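Local coordinates for putative hydrolase (Shewanella frigidimarina, PDB 3LHO), which probably acts as an iron-dependent dioxygenase of the 2-oxoadipate dioxygenase/decarboxylase family, and holds a nickel ion at its metal site in this crystal, at residues Y17-T21 and S231-E235; K26-L30 and A185-F191; A43-F47 and Y161-H165; L99-S105 and E149-A153. All blocks are in the same frame, centred on the assembly; numbering follows the deposited sequence.

Contact 1 of 4, residues Y17-T21 and S231-E235; sequences YIKMT and SCFYE. With NI (nickel (II) ion), chain B.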
loop_
_atom_site.group_PDB
_atom_site.type_symbol
_atom_site.label_atom_id
_atom_site.label_comp_id
_atom_site.label_asym_id
_atom_site.label_seq_id
_atom_site.Cartn_x
_atom_site.Cartn_y
_atom_site.Cartn_z
ATOM N N TYR A 17 8.209 1.671 -6.320
ATOM C CA TYR A 17 7.611 2.561 -5.339
ATOM C C TYR A 17 8.354 3.869 -5.092
ATOM O O TYR A 17 7.711 4.928 -4.974
ATOM C CB TYR A 17 7.516 1.784 -4.028
ATOM C CG TYR A 17 7.081 2.538 -2.763
ATOM C CD1 TYR A 17 5.761 2.966 -2.605
ATOM C CD2 TYR A 17 7.967 2.705 -1.711
ATOM C CE1 TYR A 17 5.329 3.600 -1.432
ATOM C CE2 TYR A 17 7.564 3.334 -0.510
ATOM C CZ TYR A 17 6.258 3.789 -0.380
ATOM O OH TYR A 17 5.869 4.358 0.809
ATOM N N ILE A 18 9.683 3.795 -4.981
ATOM C CA ILE A 18 10.486 4.999 -4.709
ATOM C C ILE A 18 10.502 5.979 -5.887
ATOM O O ILE A 18 10.739 7.160 -5.690
ATOM C CB ILE A 18 11.960 4.708 -4.218
ATOM C CG1 ILE A 18 12.789 3.968 -5.274
ATOM C CG2 ILE A 18 11.972 3.978 -2.871
ATOM C CD1 ILE A 18 14.297 3.804 -4.871
ATOM N N LYS A 19 10.210 5.507 -7.097
ATOM C CA LYS A 19 10.020 6.389 -8.215
ATOM C C LYS A 19 8.854 7.332 -7.991
ATOM O O LYS A 19 8.925 8.472 -8.408
ATOM C CB LYS A 19 9.818 5.626 -9.528
ATOM C CG LYS A 19 10.990 4.782 -9.945
ATOM C CD LYS A 19 10.624 3.958 -11.189
ATOM C CE LYS A 19 11.724 3.010 -11.573
ATOM N NZ LYS A 19 11.264 2.177 -12.719
HETATM N N MSE A 20 7.776 6.844 -7.371
HETATM C CA MSE A 20 6.627 7.652 -7.014
HETATM C C MSE A 20 6.886 8.383 -5.714
HETATM O O MSE A 20 6.287 9.427 -5.494
HETATM C CB MSE A 20 5.388 6.785 -6.730
HETATM C CG MSE A 20 4.744 6.230 -7.953
HETATM SE SE MSE A 20 3.217 5.265 -7.439
HETATM C CE MSE A 20 4.055 3.746 -6.594
ATOM N N THR A 21 7.755 7.821 -4.872
ATOM C CA THR A 21 7.848 8.212 -3.454
ATOM C C THR A 21 9.326 8.473 -3.044
ATOM O O THR A 21 9.909 7.729 -2.233
ATOM C CB THR A 21 7.235 7.107 -2.558
ATOM O OG1 THR A 21 6.089 6.553 -3.221
ATOM C CG2 THR A 21 6.812 7.657 -1.197
ATOM N N SER A 231 0.980 10.940 -4.827
ATOM C CA SER A 231 1.333 9.576 -5.192
ATOM C C SER A 231 1.173 8.712 -3.942
ATOM O O SER A 231 0.076 8.224 -3.663
ATOM C CB SER A 231 2.745 9.530 -5.800
ATOM O OG SER A 231 3.676 10.182 -4.941
ATOM N N CYS A 232 2.243 8.546 -3.176
ATOM C CA CYS A 232 2.215 7.711 -1.954
ATOM C C CYS A 232 2.887 8.398 -0.786
ATOM O O CYS A 232 3.799 9.218 -0.975
ATOM C CB CYS A 232 3.022 6.435 -2.178
ATOM S SG CYS A 232 2.609 5.490 -3.673
ATOM N N PHE A 233 2.453 8.039 0.419
ATOM C CA PHE A 233 3.210 8.264 1.624
ATOM C C PHE A 233 4.056 7.018 2.003
ATOM O O PHE A 233 3.871 5.937 1.441
ATOM C CB PHE A 233 2.281 8.628 2.797
ATOM C CG PHE A 233 1.169 7.652 3.046
ATOM C CD1 PHE A 233 1.429 6.418 3.644
ATOM C CD2 PHE A 233 -0.138 7.962 2.712
ATOM C CE1 PHE A 233 0.404 5.494 3.878
ATOM C CE2 PHE A 233 -1.170 7.073 2.953
ATOM C CZ PHE A 233 -0.891 5.821 3.545
ATOM N N TYR A 234 4.990 7.242 2.937
ATOM C CA TYR A 234 5.769 6.220 3.640
ATOM C C TYR A 234 5.237 6.222 5.078
ATOM O O TYR A 234 5.070 7.279 5.677
ATOM C CB TYR A 234 7.218 6.662 3.620
ATOM C CG TYR A 234 8.333 5.667 3.886
ATOM C CD1 TYR A 234 8.259 4.319 3.487
ATOM C CD2 TYR A 234 9.525 6.108 4.476
ATOM C CE1 TYR A 234 9.335 3.438 3.722
ATOM C CE2 TYR A 234 10.593 5.242 4.682
ATOM C CZ TYR A 234 10.501 3.917 4.280
ATOM O OH TYR A 234 11.571 3.080 4.500
ATOM N N GLU A 235 4.993 5.037 5.610
ATOM C CA GLU A 235 4.322 4.827 6.881
ATOM C C GLU A 235 5.261 4.159 7.907
ATOM O O GLU A 235 6.279 3.580 7.530
ATOM C CB GLU A 235 3.114 3.952 6.631
ATOM C CG GLU A 235 2.083 3.861 7.767
ATOM C CD GLU A 235 0.809 3.128 7.309
ATOM O OE1 GLU A 235 0.852 1.875 7.219
ATOM O OE2 GLU A 235 -0.229 3.790 7.028
HETATM NI NI NI B . -0.514 0.606 6.125
HETATM O O HOH W 1 -2.260 2.266 6.304
HETATM O O HOH W 2 -1.602 0.251 7.810
HETATM O O HOH W 3 -2.379 -0.603 5.557
#

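Contact 2 of 4, residues K26-L30 and A185-F191; sequences KIHQL and ALKQAGF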
loop_
_atom_site.group_PDB
_atom_site.type_symbol
_atom_site.label_atom_id
_atom_site.label_comp_id
_atom_site.label_asym_id
_atom_site.label_seq_id
_atom_site.Cartn_x
_atom_site.Cartn_y
_atom_site.Cartn_z
ATOM N N LYS A 26 14.687 8.576 0.746
ATOM C CA LYS A 26 15.504 9.408 1.648
ATOM C C LYS A 26 15.377 8.959 3.111
ATOM O O LYS A 26 16.378 8.847 3.811
ATOM C CB LYS A 26 15.145 10.892 1.513
ATOM C CG LYS A 26 15.453 11.469 0.143
ATOM C CD LYS A 26 15.108 12.953 0.105
ATOM C CE LYS A 26 15.337 13.588 -1.256
ATOM N NZ LYS A 26 14.772 14.975 -1.314
ATOM N N ILE A 27 14.152 8.722 3.565
ATOM C CA ILE A 27 13.926 8.297 4.947
ATOM C C ILE A 27 14.537 6.892 5.188
ATOM O O ILE A 27 15.094 6.651 6.247
ATOM C CB ILE A 27 12.440 8.387 5.319
ATOM C CG1 ILE A 27 12.012 9.867 5.274
ATOM C CG2 ILE A 27 12.169 7.736 6.713
ATOM C CD1 ILE A 27 10.524 10.114 5.310
ATOM N N HIS A 28 14.478 5.997 4.195
ATOM C CA HIS A 28 15.130 4.683 4.297
ATOM C C HIS A 28 16.630 4.861 4.583
ATOM O O HIS A 28 17.157 4.254 5.498
ATOM C CB HIS A 28 14.916 3.856 3.015
ATOM C CG HIS A 28 15.412 2.442 3.114
ATOM N ND1 HIS A 28 16.727 2.093 2.852
ATOM C CD2 HIS A 28 14.772 1.286 3.436
ATOM C CE1 HIS A 28 16.872 0.784 3.020
ATOM N NE2 HIS A 28 15.700 0.270 3.365
ATOM N N GLN A 29 17.301 5.698 3.794
ATOM C CA GLN A 29 18.710 6.026 4.021
ATOM C C GLN A 29 18.936 6.657 5.414
ATOM O O GLN A 29 19.844 6.242 6.144
ATOM C CB GLN A 29 19.242 6.927 2.885
ATOM C CG GLN A 29 20.730 7.267 2.942
ATOM C CD GLN A 29 21.638 6.042 2.913
ATOM O OE1 GLN A 29 21.297 5.014 2.330
ATOM N NE2 GLN A 29 22.798 6.154 3.545
ATOM N N LEU A 30 18.104 7.624 5.794
ATOM C CA LEU A 30 18.210 8.260 7.116
ATOM C C LEU A 30 18.163 7.276 8.303
ATOM O O LEU A 30 19.001 7.343 9.208
ATOM C CB LEU A 30 17.105 9.298 7.276
ATOM C CG LEU A 30 16.983 10.083 8.594
ATOM C CD1 LEU A 30 18.082 11.142 8.670
ATOM C CD2 LEU A 30 15.611 10.780 8.733
ATOM N N ALA A 185 12.670 12.696 14.717
ATOM C CA ALA A 185 13.847 12.595 13.826
ATOM C C ALA A 185 13.485 12.953 12.382
ATOM O O ALA A 185 14.290 13.523 11.640
ATOM C CB ALA A 185 14.461 11.180 13.866
ATOM N N LEU A 186 12.291 12.547 11.968
ATOM C CA LEU A 186 11.833 12.827 10.618
ATOM C C LEU A 186 11.631 14.333 10.438
ATOM O O LEU A 186 12.075 14.902 9.450
ATOM C CB LEU A 186 10.519 12.109 10.338
ATOM C CG LEU A 186 10.589 10.583 10.374
ATOM C CD1 LEU A 186 9.204 10.015 10.088
ATOM C CD2 LEU A 186 11.651 10.086 9.403
ATOM N N LYS A 187 10.951 14.954 11.390
ATOM C CA LYS A 187 10.738 16.420 11.323
ATOM C C LYS A 187 12.059 17.202 11.376
ATOM O O LYS A 187 12.251 18.134 10.592
ATOM C CB LYS A 187 9.789 16.878 12.420
ATOM C CG LYS A 187 8.350 16.474 12.123
ATOM C CD LYS A 187 7.633 15.997 13.352
ATOM C CE LYS A 187 7.090 17.097 14.172
ATOM N NZ LYS A 187 6.279 16.546 15.246
ATOM N N GLN A 188 12.962 16.805 12.271
ATOM C CA GLN A 188 14.303 17.418 12.363
ATOM C C GLN A 188 15.093 17.283 11.051
ATOM O O GLN A 188 15.842 18.194 10.683
ATOM C CB GLN A 188 15.107 16.827 13.520
ATOM C CG GLN A 188 14.676 17.354 14.900
ATOM C CD GLN A 188 15.330 16.609 16.065
ATOM O OE1 GLN A 188 16.159 15.709 15.873
ATOM N NE2 GLN A 188 14.941 16.971 17.284
ATOM N N ALA A 189 14.900 16.180 10.325
ATOM C CA ALA A 189 15.555 15.988 9.010
ATOM C C ALA A 189 14.829 16.702 7.851
ATOM O O ALA A 189 15.250 16.607 6.686
ATOM C CB ALA A 189 15.698 14.480 8.700
ATOM N N GLY A 190 13.718 17.372 8.148
ATOM C CA GLY A 190 13.047 18.226 7.171
ATOM C C GLY A 190 11.934 17.567 6.397
ATOM O O GLY A 190 11.548 18.061 5.348
ATOM N N PHE A 191 11.411 16.442 6.900
ATOM C CA PHE A 191 10.233 15.812 6.316
ATOM C C PHE A 191 8.999 16.326 7.035
ATOM O O PHE A 191 9.087 16.675 8.191
ATOM C CB PHE A 191 10.348 14.273 6.397
ATOM C CG PHE A 191 11.460 13.757 5.571
ATOM C CD1 PHE A 191 11.307 13.630 4.201
ATOM C CD2 PHE A 191 12.697 13.508 6.133
ATOM C CE1 PHE A 191 12.359 13.216 3.416
ATOM C CE2 PHE A 191 13.759 13.099 5.347
ATOM C CZ PHE A 191 13.587 12.952 3.991
#

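Contact 3 of 4, residues A43-F47 and Y161-H165; sequences ALRTF and YRANH. With NI (nickel (II) ion), chain B; PEG (di(hydroxyethyl)ether), chain K.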
loop_
_atom_site.group_PDB
_atom_site.type_symbol
_atom_site.label_atom_id
_atom_site.label_comp_id
_atom_site.label_asym_id
_atom_site.label_seq_id
_atom_site.Cartn_x
_atom_site.Cartn_y
_atom_site.Cartn_z
ATOM N N ALA A 43 1.162 -2.483 1.304
ATOM C CA ALA A 43 -0.278 -2.427 1.020
ATOM C C ALA A 43 -0.474 -2.356 -0.478
ATOM O O ALA A 43 0.171 -1.507 -1.142
ATOM C CB ALA A 43 -0.919 -1.193 1.683
ATOM N N LEU A 44 -1.351 -3.209 -1.005
ATOM C CA LEU A 44 -1.737 -3.211 -2.415
ATOM C C LEU A 44 -3.243 -3.061 -2.545
ATOM O O LEU A 44 -3.973 -3.382 -1.599
ATOM C CB LEU A 44 -1.270 -4.515 -3.085
ATOM C CG LEU A 44 0.187 -4.909 -2.983
ATOM C CD1 LEU A 44 0.359 -6.352 -3.565
ATOM C CD2 LEU A 44 1.118 -3.936 -3.752
ATOM N N ARG A 45 -3.703 -2.583 -3.702
ATOM C CA ARG A 45 -5.122 -2.263 -3.913
ATOM C C ARG A 45 -5.594 -2.851 -5.224
ATOM O O ARG A 45 -4.826 -2.955 -6.145
ATOM C CB ARG A 45 -5.266 -0.766 -4.053
ATOM C CG ARG A 45 -4.912 -0.008 -2.778
ATOM C CD ARG A 45 -5.112 1.451 -2.989
ATOM N NE ARG A 45 -5.133 2.152 -1.714
ATOM C CZ ARG A 45 -5.427 3.436 -1.536
ATOM N NH1 ARG A 45 -5.721 4.213 -2.561
ATOM N NH2 ARG A 45 -5.431 3.943 -0.303
ATOM N N THR A 46 -6.874 -3.163 -5.340
ATOM C CA THR A 46 -7.426 -3.599 -6.635
ATOM C C THR A 46 -8.941 -3.479 -6.562
ATOM O O THR A 46 -9.463 -2.869 -5.598
ATOM C CB THR A 46 -6.991 -5.026 -7.009
ATOM O OG1 THR A 46 -7.322 -5.289 -8.392
ATOM C CG2 THR A 46 -7.635 -6.059 -6.103
ATOM N N PHE A 47 -9.630 -3.966 -7.595
ATOM C CA PHE A 47 -11.108 -4.047 -7.603
ATOM C C PHE A 47 -11.579 -5.481 -7.543
ATOM O O PHE A 47 -10.854 -6.382 -7.943
ATOM C CB PHE A 47 -11.650 -3.429 -8.893
ATOM C CG PHE A 47 -11.213 -2.013 -9.124
ATOM C CD1 PHE A 47 -11.769 -0.987 -8.432
ATOM C CD2 PHE A 47 -10.243 -1.719 -10.063
ATOM C CE1 PHE A 47 -11.382 0.323 -8.651
ATOM C CE2 PHE A 47 -9.853 -0.424 -10.280
ATOM C CZ PHE A 47 -10.418 0.599 -9.562
ATOM N N TYR A 161 -1.212 -0.706 -10.879
ATOM C CA TYR A 161 -0.735 -1.774 -10.015
ATOM C C TYR A 161 0.685 -1.493 -9.585
ATOM O O TYR A 161 1.635 -1.761 -10.318
ATOM C CB TYR A 161 -0.909 -3.158 -10.685
ATOM C CG TYR A 161 -2.373 -3.489 -10.720
ATOM C CD1 TYR A 161 -3.039 -3.788 -9.561
ATOM C CD2 TYR A 161 -3.128 -3.339 -11.886
ATOM C CE1 TYR A 161 -4.362 -4.032 -9.556
ATOM C CE2 TYR A 161 -4.520 -3.536 -11.863
ATOM C CZ TYR A 161 -5.100 -3.901 -10.719
ATOM O OH TYR A 161 -6.469 -4.075 -10.697
ATOM N N ARG A 162 0.813 -0.903 -8.412
ATOM C CA ARG A 162 2.090 -0.478 -7.826
ATOM C C ARG A 162 1.867 -0.439 -6.313
ATOM O O ARG A 162 0.714 -0.392 -5.855
ATOM C CB ARG A 162 2.548 0.916 -8.320
ATOM C CG ARG A 162 2.475 1.146 -9.785
ATOM C CD ARG A 162 2.830 2.555 -10.187
ATOM N NE ARG A 162 4.262 2.828 -10.072
ATOM C CZ ARG A 162 4.880 3.911 -10.548
ATOM N NH1 ARG A 162 4.223 4.848 -11.217
ATOM N NH2 ARG A 162 6.184 4.069 -10.331
ATOM N N ALA A 163 2.919 -0.514 -5.506
ATOM C CA ALA A 163 2.680 -0.485 -4.009
ATOM C C ALA A 163 2.025 0.820 -3.640
ATOM O O ALA A 163 2.427 1.875 -4.121
ATOM C CB ALA A 163 4.004 -0.662 -3.214
ATOM N N ASN A 164 0.984 0.766 -2.802
ATOM C CA ASN A 164 0.404 1.980 -2.271
ATOM C C ASN A 164 1.278 2.559 -1.169
ATOM O O ASN A 164 1.451 3.770 -1.099
ATOM C CB ASN A 164 -1.004 1.742 -1.728
ATOM C CG ASN A 164 -1.627 3.013 -1.077
ATOM O OD1 ASN A 164 -1.584 3.171 0.133
ATOM N ND2 ASN A 164 -2.184 3.915 -1.892
ATOM N N HIS A 165 1.826 1.689 -0.318
ATOM C CA HIS A 165 2.871 2.121 0.648
ATOM C C HIS A 165 3.672 0.960 1.196
ATOM O O HIS A 165 3.218 -0.192 1.169
ATOM C CB HIS A 165 2.288 2.975 1.800
ATOM C CG HIS A 165 1.255 2.289 2.637
ATOM N ND1 HIS A 165 -0.094 2.333 2.356
ATOM C CD2 HIS A 165 1.367 1.638 3.823
ATOM C CE1 HIS A 165 -0.763 1.686 3.288
ATOM N NE2 HIS A 165 0.103 1.236 4.192
HETATM NI NI NI B . -0.514 0.606 6.125
HETATM C C1 PEG K . -8.435 0.874 4.482
HETATM O O1 PEG K . -8.177 0.540 5.841
HETATM C C2 PEG K . -7.091 1.173 3.846
HETATM O O2 PEG K . -7.265 1.693 2.527
HETATM C C3 PEG K . -6.387 1.071 1.587
HETATM C C4 PEG K . -4.918 1.187 2.020
HETATM O O4 PEG K . -4.098 0.922 0.887
HETATM O O HOH W 4 -1.584 -1.954 -5.561
HETATM O O HOH W 1 -2.260 2.266 6.304
HETATM O O HOH W 2 -1.602 0.251 7.810
HETATM O O HOH W 3 -2.379 -0.603 5.557
#

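Contact 4 of 4, residues L99-S105 and E149-A153; sequences LLVEEFS and ESEYA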
loop_
_atom_site.group_PDB
_atom_site.type_symbol
_atom_site.label_atom_id
_atom_site.label_comp_id
_atom_site.label_asym_id
_atom_site.label_seq_id
_atom_site.Cartn_x
_atom_site.Cartn_y
_atom_site.Cartn_z
ATOM N N LEU A 99 -11.726 -2.934 -3.775
ATOM C CA LEU A 99 -12.933 -2.133 -3.730
ATOM C C LEU A 99 -14.119 -2.948 -4.234
ATOM O O LEU A 99 -14.039 -3.654 -5.228
ATOM C CB LEU A 99 -12.745 -0.875 -4.605
ATOM C CG LEU A 99 -13.816 0.240 -4.522
ATOM C CD1 LEU A 99 -13.714 1.018 -3.226
ATOM C CD2 LEU A 99 -13.636 1.186 -5.716
ATOM N N LEU A 100 -15.254 -2.825 -3.554
ATOM C CA LEU A 100 -16.449 -3.524 -3.989
ATOM C C LEU A 100 -17.184 -2.643 -5.004
ATOM O O LEU A 100 -17.913 -1.722 -4.647
ATOM C CB LEU A 100 -17.307 -3.832 -2.761
ATOM C CG LEU A 100 -16.595 -4.628 -1.654
ATOM C CD1 LEU A 100 -17.526 -4.749 -0.465
ATOM C CD2 LEU A 100 -16.230 -6.037 -2.162
ATOM N N VAL A 101 -16.967 -2.928 -6.284
ATOM C CA VAL A 101 -17.417 -2.050 -7.368
ATOM C C VAL A 101 -18.931 -1.866 -7.422
ATOM O O VAL A 101 -19.408 -0.805 -7.828
ATOM C CB VAL A 101 -16.882 -2.541 -8.704
ATOM C CG1 VAL A 101 -17.480 -1.735 -9.877
ATOM C CG2 VAL A 101 -15.332 -2.433 -8.659
ATOM N N GLU A 102 -19.672 -2.868 -6.948
ATOM C CA GLU A 102 -21.122 -2.817 -6.948
ATOM C C GLU A 102 -21.681 -1.767 -5.999
ATOM O O GLU A 102 -22.857 -1.490 -6.049
ATOM C CB GLU A 102 -21.731 -4.178 -6.555
ATOM C CG GLU A 102 -21.379 -5.306 -7.514
ATOM C CD GLU A 102 -19.974 -5.863 -7.320
ATOM O OE1 GLU A 102 -19.289 -5.533 -6.271
ATOM O OE2 GLU A 102 -19.557 -6.591 -8.280
ATOM N N GLU A 103 -20.869 -1.214 -5.115
ATOM C CA GLU A 103 -21.396 -0.248 -4.151
ATOM C C GLU A 103 -21.449 1.167 -4.758
ATOM O O GLU A 103 -21.842 2.077 -4.080
ATOM C CB GLU A 103 -20.558 -0.237 -2.867
ATOM C CG GLU A 103 -20.455 -1.609 -2.182
ATOM C CD GLU A 103 -21.733 -2.002 -1.464
ATOM O OE1 GLU A 103 -22.657 -1.198 -1.480
ATOM O OE2 GLU A 103 -21.802 -3.099 -0.874
ATOM N N PHE A 104 -21.005 1.350 -6.009
ATOM C CA PHE A 104 -20.855 2.683 -6.582
ATOM C C PHE A 104 -21.893 2.910 -7.641
ATOM O O PHE A 104 -22.560 1.970 -8.045
ATOM C CB PHE A 104 -19.382 2.871 -7.082
ATOM C CG PHE A 104 -18.442 2.851 -5.964
ATOM C CD1 PHE A 104 -18.252 3.999 -5.186
ATOM C CD2 PHE A 104 -17.893 1.647 -5.532
ATOM C CE1 PHE A 104 -17.458 3.969 -4.058
ATOM C CE2 PHE A 104 -17.096 1.610 -4.385
ATOM C CZ PHE A 104 -16.871 2.767 -3.653
ATOM N N SER A 105 -22.045 4.161 -8.088
ATOM C CA SER A 105 -22.985 4.507 -9.170
ATOM C C SER A 105 -22.769 3.641 -10.418
ATOM O O SER A 105 -21.636 3.233 -10.702
ATOM C CB SER A 105 -22.875 6.004 -9.558
ATOM O OG SER A 105 -21.706 6.301 -10.361
ATOM N N GLU A 149 -16.672 9.777 -5.904
ATOM C CA GLU A 149 -17.276 8.737 -5.072
ATOM C C GLU A 149 -16.244 7.926 -4.276
ATOM O O GLU A 149 -16.569 7.400 -3.230
ATOM C CB GLU A 149 -18.095 7.806 -5.953
ATOM C CG GLU A 149 -19.345 8.450 -6.485
ATOM C CD GLU A 149 -20.128 7.523 -7.375
ATOM O OE1 GLU A 149 -20.207 6.324 -7.037
ATOM O OE2 GLU A 149 -20.630 7.978 -8.431
ATOM N N SER A 150 -15.009 7.825 -4.774
ATOM C CA SER A 150 -13.989 7.013 -4.134
ATOM C C SER A 150 -12.574 7.472 -4.445
ATOM O O SER A 150 -12.082 7.289 -5.583
ATOM C CB SER A 150 -14.152 5.526 -4.536
ATOM O OG SER A 150 -13.161 4.695 -3.894
ATOM N N GLU A 151 -11.888 8.022 -3.436
ATOM C CA GLU A 151 -10.446 8.338 -3.596
ATOM C C GLU A 151 -9.648 7.082 -3.939
ATOM O O GLU A 151 -8.686 7.109 -4.730
ATOM C CB GLU A 151 -9.876 8.949 -2.312
ATOM C CG GLU A 151 -10.332 10.394 -2.068
ATOM C CD GLU A 151 -9.911 10.897 -0.696
ATOM O OE1 GLU A 151 -8.725 10.712 -0.336
ATOM O OE2 GLU A 151 -10.767 11.465 0.024
ATOM N N TYR A 152 -10.016 5.976 -3.300
ATOM C CA TYR A 152 -9.370 4.681 -3.556
ATOM C C TYR A 152 -9.434 4.295 -5.016
ATOM O O TYR A 152 -8.385 4.020 -5.652
ATOM C CB TYR A 152 -10.072 3.631 -2.683
ATOM C CG TYR A 152 -9.500 2.232 -2.705
ATOM C CD1 TYR A 152 -9.645 1.408 -3.843
ATOM C CD2 TYR A 152 -8.890 1.692 -1.561
ATOM C CE1 TYR A 152 -9.181 0.079 -3.844
ATOM C CE2 TYR A 152 -8.392 0.382 -1.571
ATOM C CZ TYR A 152 -8.538 -0.419 -2.742
ATOM O OH TYR A 152 -8.067 -1.754 -2.796
ATOM N N ALA A 153 -10.660 4.289 -5.565
ATOM C CA ALA A 153 -10.856 3.990 -6.993
ATOM C C ALA A 153 -10.057 4.920 -7.885
ATOM O O ALA A 153 -9.393 4.472 -8.853
ATOM C CB ALA A 153 -12.382 4.060 -7.368
#

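Contact 1 of 4, residues Y17-T21 and S231-E235
The phenol of Tyr17 donates to the backbone carbonyl of Phe233, OH to O 2.6 Å, a short bond made possible by a chi1 of 172° that sends the ring across to the loop 231-235. Phe233 O lies at the ring edge, in its plane. A second bond backs it up: Ser231 OG gives its proton to Met20 O at 2.8 Å, coming from above the carbonyl plane. Serine suits this place because a carbonyl in the last turn of a helix tends to lack an amide partner further on.

Between the two bonds lies Cys232. Its CB is 3.7 Å from Tyr17 CE1, and its SG lies 3.7 Å from CE of Met20, here a selenomethionine. Thr21 OG1 lies over the rim of one face of the Tyr17 ring and is held there by its bond to Tyr17 O, at 2.9 Å. Further along, Glu235 OE1 binds nickel at 2.2 Å, a site completed by His41, His165 and waters.

The end of helix 6-20 thus meets the loop leading into strand 235-239, with Ala24 of helix 22-32, Trp155 of helix 151-159 and Phe166 of strand 165-169 packed around them.

Contact 2 of 4, residues K26-L30 and A185-F191
Ile27 lays its CG1 over the centre of the Phe191 ring, 3.6 Å from the centroid and only 7° off the ring normal, a well-aligned CH-pi contact. The flat phenyl accepts a branched aliphatic chain well: CD1 of Ile27 continues over the same ring, 3.8 Å from Phe191 CG. The ring edge is met differently, by the aliphatic base of Lys26, whose CB stands 3.6 Å from Phe191 CZ while its extended chain carries the ammonium away to bind a tetraethylene glycol molecule.

Ile27 also has a second branch, and CG2 turns to Leu186, reaching its CD2 at 3.6 Å. Leu30, one turn along the same face of its helix, places CD2 against Ala189 CB at 3.7 Å; the small alanine leaves room for a leucine methyl. No hydrogen bond crosses the interface.

What positions Phe191 is the end of helix 179-188. Phe191 N donates to Leu186 O at 3.1 Å and Gly190 N to Lys187 O at 3.0 Å, while Gly190 takes a phi of 94°, at which a beta carbon would press on the carbonyl oxygen of Ala189. Helices 22-32 and 179-188 thus pack together through aliphatic side chains, Ile27 and Leu186 both reaching Phe236 of strand 235-239 in the mixed sheet, and helix 179-188 is closed by a Schellman motif that turns an aromatic residue back onto its neighbour.

Contact 3 of 4, residues A43-F47 and Y161-H165
His165 takes a chi1 of 60°, with CG between its backbone N and carbonyl carbon, and this lays one face of the imidazole against the methyl of Ala43, CE1 to CB 3.3 Å. Asn164, with a chi1 of 177°, sets its amide against one face of the Arg45 guanidinium. Its OD1 accepts from His165 ND1 at 2.8 Å, in the imidazole plane and on a lone pair, which fixes the ring's rotation and leaves NE2 to bind nickel at 2.1 Å. Histidine suits the place because its two nitrogens can serve both tasks; His41 and Glu235 complete the protein ligands.

This is where strand 39-47 pairs antiparallel with the start of strand 165-169 in the central mixed sheet of a glyoxalase-clan protein. Ala43 N donates to His165 O at 3.1 Å, and Asn164 N to Ala43 O at 2.9 Å, while His165 N stays buried without a partner.

The Arg45 guanidinium stacks on the Asn164 amide, planes 14° apart and CZ 3.3 Å from ND2. Its NE donates to O4 of a di(hydroxyethyl)ether molecule. At the other end, where the two segments diverge, water 4 bridges Arg45 N and Arg162 O. There Tyr161 OH donates to Thr46 OG1 at 2.7 Å, and the Thr46 hydroxyl is also bonded to Val52 O.

Contact 4 of 4, residues L99-S105 and E149-A153
The Phe104 ring and the Glu149 carboxylate run alongside in opposite directions, their planes 24° apart, and Glu149 OE1 lies at the ring edge, in its plane, 3.6 Å from Phe104 CD1. Val101 O occupies another part of that edge, where the slightly positive ring hydrogens suit oxygens. Ser150 CB approaches the ring obliquely.

The contact holds two helix N-caps, Ser105 before helix 106-116 and Ser150 before helix 151-159, with Glu149 preceding the second. Glutamate suits this place because its two oxygens match the two donors of Ser105. Glu149 OE1 takes Ser105 N at 3.0 Å in a nearly straight bond of 172°. Glu149 OE2 takes Ser105 OG at 2.8 Å, and each oxygen uses its syn lone pair. The hydroxyl of Ser105 also accepts from Val108 N, so it both caps its helix and binds the carboxylate.

The apolar half of the contact centres on Leu99, at the end of strand 93-99. Its CB packs against Tyr152 CE1 at 3.8 Å, while the phenol hydroxyl of Tyr152 goes to Ser97 and to the backbone N of Thr46. Ser150 OG, a cap oxygen, accepts from Ala153 N at 3.0 Å. In that first turn Leu99 CD2 rests 3.5 Å from Ala153 CB.

Contacts 1 and 3 are buried and share the nickel ion, each giving one protein ligand, and both combine hydrogen bonds with packing. Contacts 2 and 4 lie farther out, on opposite sides of the chain's centre and about 35 Å apart between centres. Contact 2 is purely apolar across its helices, whereas contact 4 adds a carboxylate from the end of helix 140-149 that binds the start of helix 106-116. Neighbours adjoin: Tyr234 of contact 1 packs on Ile27 and His28 of contact 2, and Cys232 lies against Asn164 of contact 3. Contacts 3 and 4 meet through the sheet, where strand 39-47 runs beside strand 93-99 and Phe47 packs on Leu99.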